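Local coordinates for protein TRAP dicarboxylate transporter, DctP subunit (Anaerococcus prevoti, PDB 4N91) that binds D-glucuronate in both its alpha and beta forms, and probably serves as the extracellular solute-binding component of a TRAP-type transporter, at residues S95-E107 / I174-M186. Sequence-based numbering, arbitrary orientation. Where two conformers were deposited one is given.
Sequences SNAILETFNDVWE and IRVQQSPTNVRMM. With BDP (beta-D-glucopyranuronic acid), chain C.
The carboxylate of E100 reaches the first turn of helix 180-188 and grips it with both oxygens. OE1 takes the hydroxyl OG1 of T181 at 2.7 Å, while OE2 accepts the backbone N of T181 at 2.9 Å in a nearly straight bond (170°); both donors arrive on the syn sides, slightly off the carboxylate plane. CG sits between the backbone N and the carbonyl carbon (chi1 67°) and the chain is extended beyond it, which sends the carboxylate across to the helix start. OE2 also lies 2.8 Å from OG of the N-cap residue S179, and N110 is a further donor to OE1. With E100 replaced by an alanine, the amide and hydroxyl of T181 would probably lose the carboxylate they share. The exposed side is more open: T101 CG2 and P180 CD still touch closely (3.5 Å), but a water links T101 OG1 to Q178 O. On the ligand side, Q177 NE2 donates in its amide plane to S95 OG (3.2 Å), which also caps A97 N. R175 holds the glucuronate carboxylate end-on, NH1 to O6B and NH2 to O6A. The E100 charge would probably be favoured by the helix dipole, and it ties helix 180-188 to segment 95-107 near the sugar site.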
loop_
_atom_site.group_PDB
_atom_site.type_symbol
_atom_site.label_atom_id
_atom_site.label_comp_id
_atom_site.label_asym_id
_atom_site.label_seq_id
_atom_site.Cartn_x
_atom_site.Cartn_y
_atom_site.Cartn_z
ATOM N N SER A 95 -1.402 0.852 -4.226
ATOM C CA SER A 95 -1.491 -0.072 -3.114
ATOM C C SER A 95 -1.913 -1.436 -3.614
ATOM O O SER A 95 -2.755 -1.562 -4.511
ATOM C CB SER A 95 -2.506 0.413 -2.082
ATOM O OG SER A 95 -2.640 -0.509 -1.019
ATOM N N ASN A 96 -1.324 -2.463 -3.039
ATOM C CA ASN A 96 -1.708 -3.830 -3.375
ATOM C C ASN A 96 -3.223 -4.023 -3.202
ATOM O O ASN A 96 -3.844 -4.857 -3.877
ATOM C CB ASN A 96 -0.960 -4.783 -2.466
ATOM C CG ASN A 96 -0.999 -6.199 -2.950
ATOM O OD1 ASN A 96 -0.205 -6.590 -3.794
ATOM N ND2 ASN A 96 -1.925 -6.973 -2.429
ATOM N N ALA A 97 -3.809 -3.265 -2.276
ATOM C CA ALA A 97 -5.236 -3.382 -1.981
ATOM C C ALA A 97 -6.077 -3.278 -3.253
ATOM O O ALA A 97 -7.077 -3.970 -3.393
ATOM C CB ALA A 97 -5.663 -2.315 -0.971
ATOM N N ILE A 98 -5.723 -2.372 -4.157
ATOM C CA ILE A 98 -6.551 -2.158 -5.334
ATOM C C ILE A 98 -6.171 -3.032 -6.520
ATOM O O ILE A 98 -6.955 -3.220 -7.433
ATOM C CB ILE A 98 -6.630 -0.677 -5.774
ATOM C CG1 ILE A 98 -5.303 -0.205 -6.340
ATOM C CG2 ILE A 98 -7.142 0.243 -4.600
ATOM C CD1 ILE A 98 -5.395 1.107 -7.082
ATOM N N LEU A 99 -4.983 -3.621 -6.492
ATOM C CA LEU A 99 -4.533 -4.418 -7.625
ATOM C C LEU A 99 -5.291 -5.735 -7.727
ATOM O O LEU A 99 -5.383 -6.306 -8.804
ATOM C CB LEU A 99 -3.045 -4.664 -7.563
ATOM C CG LEU A 99 -2.213 -3.378 -7.720
ATOM C CD1 LEU A 99 -0.744 -3.717 -7.608
ATOM C CD2 LEU A 99 -2.491 -2.670 -9.030
ATOM N N GLU A 100 -5.878 -6.190 -6.623
ATOM C CA GLU A 100 -6.683 -7.410 -6.649
ATOM C C GLU A 100 -7.891 -7.332 -7.571
ATOM O O GLU A 100 -8.420 -8.351 -7.946
ATOM C CB GLU A 100 -7.118 -7.800 -5.232
ATOM C CG GLU A 100 -8.078 -6.829 -4.587
ATOM C CD GLU A 100 -8.520 -7.238 -3.182
ATOM O OE1 GLU A 100 -7.856 -8.094 -2.537
ATOM O OE2 GLU A 100 -9.539 -6.678 -2.725
ATOM N N THR A 101 -8.325 -6.130 -7.937
ATOM C CA THR A 101 -9.437 -5.972 -8.863
ATOM C C THR A 101 -8.970 -6.067 -10.319
ATOM O O THR A 101 -9.786 -6.181 -11.214
ATOM C CB THR A 101 -10.223 -4.648 -8.630
ATOM O OG1 THR A 101 -9.390 -3.511 -8.888
ATOM C CG2 THR A 101 -10.739 -4.580 -7.204
ATOM N N PHE A 102 -7.659 -6.046 -10.530
ATOM C CA PHE A 102 -7.076 -6.202 -11.857
ATOM C C PHE A 102 -6.654 -7.643 -12.114
ATOM O O PHE A 102 -6.705 -8.108 -13.251
ATOM C CB PHE A 102 -5.891 -5.232 -12.054
ATOM C CG PHE A 102 -6.320 -3.800 -12.102
ATOM C CD1 PHE A 102 -6.549 -3.096 -10.933
ATOM C CD2 PHE A 102 -6.564 -3.171 -13.312
ATOM C CE1 PHE A 102 -6.992 -1.771 -10.976
ATOM C CE2 PHE A 102 -7.002 -1.856 -13.353
ATOM C CZ PHE A 102 -7.207 -1.162 -12.189
ATOM N N ASN A 103 -6.230 -8.338 -11.068
ATOM C CA ASN A 103 -5.977 -9.781 -11.123
ATOM C C ASN A 103 -6.087 -10.318 -9.714
ATOM O O ASN A 103 -5.507 -9.762 -8.780
ATOM C CB ASN A 103 -4.604 -10.099 -11.692
ATOM C CG ASN A 103 -4.408 -11.573 -12.006
ATOM O OD1 ASN A 103 -4.279 -12.414 -11.116
ATOM N ND2 ASN A 103 -4.357 -11.889 -13.291
ATOM N N ASP A 104 -6.824 -11.412 -9.549
ATOM C CA ASP A 104 -7.118 -11.904 -8.213
ATOM C C ASP A 104 -5.906 -12.416 -7.429
ATOM O O ASP A 104 -5.980 -12.521 -6.212
ATOM C CB ASP A 104 -8.217 -12.978 -8.243
ATOM C CG ASP A 104 -7.791 -14.278 -8.919
ATOM O OD1 ASP A 104 -6.591 -14.529 -9.174
ATOM O OD2 ASP A 104 -8.698 -15.101 -9.183
ATOM N N VAL A 105 -4.803 -12.752 -8.092
ATOM C CA VAL A 105 -3.676 -13.287 -7.352
ATOM C C VAL A 105 -3.050 -12.241 -6.415
ATOM O O VAL A 105 -2.398 -12.597 -5.434
ATOM C CB VAL A 105 -2.612 -13.921 -8.260
ATOM C CG1 VAL A 105 -1.692 -12.883 -8.849
ATOM C CG2 VAL A 105 -1.810 -14.949 -7.474
ATOM N N TRP A 106 -3.262 -10.958 -6.688
ATOM C CA TRP A 106 -2.721 -9.930 -5.771
ATOM C C TRP A 106 -3.363 -10.015 -4.379
ATOM O O TRP A 106 -2.828 -9.484 -3.399
ATOM C CB TRP A 106 -2.892 -8.519 -6.312
ATOM C CG TRP A 106 -2.184 -8.207 -7.584
ATOM C CD1 TRP A 106 -2.703 -8.299 -8.844
ATOM C CD2 TRP A 106 -0.856 -7.697 -7.739
ATOM N NE1 TRP A 106 -1.784 -7.892 -9.765
ATOM C CE2 TRP A 106 -0.636 -7.532 -9.125
ATOM C CE3 TRP A 106 0.169 -7.364 -6.850
ATOM C CZ2 TRP A 106 0.561 -7.042 -9.638
ATOM C CZ3 TRP A 106 1.359 -6.893 -7.364
ATOM C CH2 TRP A 106 1.542 -6.732 -8.739
ATOM N N GLU A 107 -4.508 -10.686 -4.298
ATOM C CA GLU A 107 -5.236 -10.881 -3.040
ATOM C C GLU A 107 -4.357 -11.386 -1.932
ATOM O O GLU A 107 -4.658 -11.161 -0.771
ATOM C CB GLU A 107 -6.311 -11.964 -3.219
ATOM C CG GLU A 107 -7.556 -11.502 -3.845
ATOM C CD GLU A 107 -8.485 -12.644 -4.190
ATOM O OE1 GLU A 107 -8.040 -13.836 -4.323
ATOM O OE2 GLU A 107 -9.676 -12.333 -4.364
ATOM N N ILE A 174 -16.595 3.157 7.963
ATOM C CA ILE A 174 -15.145 3.264 7.972
ATOM C C ILE A 174 -14.660 3.275 6.544
ATOM O O ILE A 174 -15.019 2.390 5.770
ATOM C CB ILE A 174 -14.506 2.070 8.702
ATOM C CG1 ILE A 174 -14.996 2.028 10.153
ATOM C CG2 ILE A 174 -13.004 2.116 8.596
ATOM C CD1 ILE A 174 -14.594 3.231 11.002
ATOM N N ARG A 175 -13.846 4.260 6.185
ATOM C CA ARG A 175 -13.296 4.309 4.828
ATOM C C ARG A 175 -12.282 3.188 4.643
ATOM O O ARG A 175 -11.471 2.896 5.549
ATOM C CB ARG A 175 -12.637 5.658 4.534
ATOM C CG ARG A 175 -12.030 5.751 3.151
ATOM C CD ARG A 175 -10.553 5.345 3.109
ATOM N NE ARG A 175 -10.003 5.373 1.768
ATOM C CZ ARG A 175 -8.726 5.143 1.495
ATOM N NH1 ARG A 175 -7.888 4.870 2.490
ATOM N NH2 ARG A 175 -8.292 5.188 0.244
ATOM N N VAL A 176 -12.347 2.563 3.470
ATOM C CA VAL A 176 -11.336 1.618 3.029
ATOM C C VAL A 176 -10.956 1.981 1.590
ATOM O O VAL A 176 -11.566 2.849 0.972
ATOM C CB VAL A 176 -11.823 0.170 3.097
ATOM C CG1 VAL A 176 -12.100 -0.195 4.557
ATOM C CG2 VAL A 176 -13.064 -0.017 2.253
ATOM N N GLN A 177 -9.908 1.343 1.089
ATOM C CA GLN A 177 -9.553 1.480 -0.311
ATOM C C GLN A 177 -10.549 0.724 -1.171
ATOM O O GLN A 177 -11.406 -0.003 -0.650
ATOM C CB GLN A 177 -8.150 0.954 -0.530
ATOM C CG GLN A 177 -7.102 1.696 0.305
ATOM C CD GLN A 177 -5.696 1.254 -0.051
ATOM O OE1 GLN A 177 -5.128 1.685 -1.055
ATOM N NE2 GLN A 177 -5.148 0.387 0.750
ATOM N N GLN A 178 -10.465 0.921 -2.485
ATOM C CA GLN A 178 -11.347 0.231 -3.417
ATOM C C GLN A 178 -10.886 -1.218 -3.578
ATOM O O GLN A 178 -10.224 -1.589 -4.553
ATOM C CB GLN A 178 -11.429 0.945 -4.769
ATOM C CG GLN A 178 -12.609 0.454 -5.614
ATOM C CD GLN A 178 -12.696 1.094 -6.991
ATOM O OE1 GLN A 178 -12.475 0.437 -7.999
ATOM N NE2 GLN A 178 -13.019 2.372 -7.034
ATOM N N SER A 179 -11.269 -2.024 -2.600
ATOM C CA SER A 179 -10.753 -3.357 -2.400
ATOM C C SER A 179 -11.844 -4.273 -1.850
ATOM O O SER A 179 -12.280 -4.109 -0.703
ATOM C CB SER A 179 -9.635 -3.269 -1.357
ATOM O OG SER A 179 -9.263 -4.560 -0.891
ATOM N N PRO A 180 -12.315 -5.228 -2.657
ATOM C CA PRO A 180 -13.341 -6.150 -2.126
ATOM C C PRO A 180 -12.898 -6.901 -0.873
ATOM O O PRO A 180 -13.732 -7.165 -0.005
ATOM C CB PRO A 180 -13.633 -7.085 -3.291
ATOM C CG PRO A 180 -13.216 -6.286 -4.534
ATOM C CD PRO A 180 -12.062 -5.430 -4.095
ATOM N N THR A 181 -11.610 -7.178 -0.740
ATOM C CA THR A 181 -11.110 -7.838 0.464
ATOM C C THR A 181 -11.378 -6.994 1.705
ATOM O O THR A 181 -11.922 -7.478 2.709
ATOM C CB THR A 181 -9.601 -8.138 0.334
ATOM O OG1 THR A 181 -9.433 -9.177 -0.618
ATOM C CG2 THR A 181 -9.017 -8.542 1.677
ATOM N N ASN A 182 -11.071 -5.701 1.618
ATOM C CA ASN A 182 -11.297 -4.813 2.741
ATOM C C ASN A 182 -12.765 -4.579 3.032
ATOM O O ASN A 182 -13.148 -4.403 4.186
ATOM C CB ASN A 182 -10.535 -3.500 2.566
ATOM C CG ASN A 182 -9.050 -3.683 2.836
ATOM O OD1 ASN A 182 -8.295 -4.065 1.956
ATOM N ND2 ASN A 182 -8.645 -3.452 4.083
ATOM N N VAL A 183 -13.596 -4.544 2.003
ATOM C CA VAL A 183 -15.030 -4.457 2.256
ATOM C C VAL A 183 -15.512 -5.666 3.075
ATOM O O VAL A 183 -16.236 -5.522 4.061
ATOM C CB VAL A 183 -15.801 -4.349 0.959
ATOM C CG1 VAL A 183 -17.306 -4.487 1.210
ATOM C CG2 VAL A 183 -15.476 -3.021 0.287
ATOM N N ARG A 184 -15.106 -6.867 2.663
ATOM C CA ARG A 184 -15.473 -8.074 3.385
ATOM C C ARG A 184 -14.927 -8.059 4.820
ATOM O O ARG A 184 -15.597 -8.485 5.747
ATOM C CB ARG A 184 -14.991 -9.315 2.637
ATOM C CG ARG A 184 -15.310 -10.618 3.318
ATOM C CD ARG A 184 -16.789 -10.871 3.457
ATOM N NE ARG A 184 -17.007 -12.209 4.007
ATOM C CZ ARG A 184 -18.073 -12.571 4.708
ATOM N NH1 ARG A 184 -19.056 -11.702 4.942
ATOM N NH2 ARG A 184 -18.154 -13.810 5.181
HETATM N N MSE A 185 -13.710 -7.562 5.001
HETATM C CA MSE A 185 -13.144 -7.454 6.336
HETATM C C MSE A 185 -14.041 -6.588 7.228
HETATM O O MSE A 185 -14.273 -6.920 8.402
HETATM C CB MSE A 185 -11.736 -6.860 6.274
HETATM C CG MSE A 185 -11.046 -6.850 7.622
HETATM SE SE MSE A 185 -9.301 -5.945 7.526
HETATM C CE MSE A 185 -9.934 -4.090 7.387
HETATM N N MSE A 186 -14.550 -5.471 6.696
HETATM C CA MSE A 186 -15.387 -4.598 7.527
HETATM C C MSE A 186 -16.699 -5.304 7.862
HETATM O O MSE A 186 -17.195 -5.168 8.983
HETATM C CB MSE A 186 -15.679 -3.251 6.880
HETATM C CG MSE A 186 -14.445 -2.427 6.568
HETATM SE SE MSE A 186 -13.203 -2.222 8.092
HETATM C CE MSE A 186 -14.430 -1.725 9.462
HETATM C C1 BDP C . -1.282 4.453 2.112
HETATM C C2 BDP C . -0.680 3.823 0.941
HETATM C C3 BDP C . -1.254 4.406 -0.317
HETATM C C4 BDP C . -2.673 4.231 -0.371
HETATM C C5 BDP C . -3.283 4.813 0.845
HETATM C C6 BDP C . -4.803 4.520 0.927
HETATM O O2 BDP C . 0.702 4.358 0.986
HETATM O O3 BDP C . -0.616 3.795 -1.486
HETATM O O4 BDP C . -3.247 4.720 -1.471
HETATM O O5 BDP C . -2.691 4.229 2.057
HETATM O O6A BDP C . -5.472 4.895 -0.060
HETATM O O1 BDP C . -0.893 3.655 3.259
HETATM O O6B BDP C . -5.291 4.155 2.021
HETATM O O HOH W 1 -10.091 -1.397 -7.400
#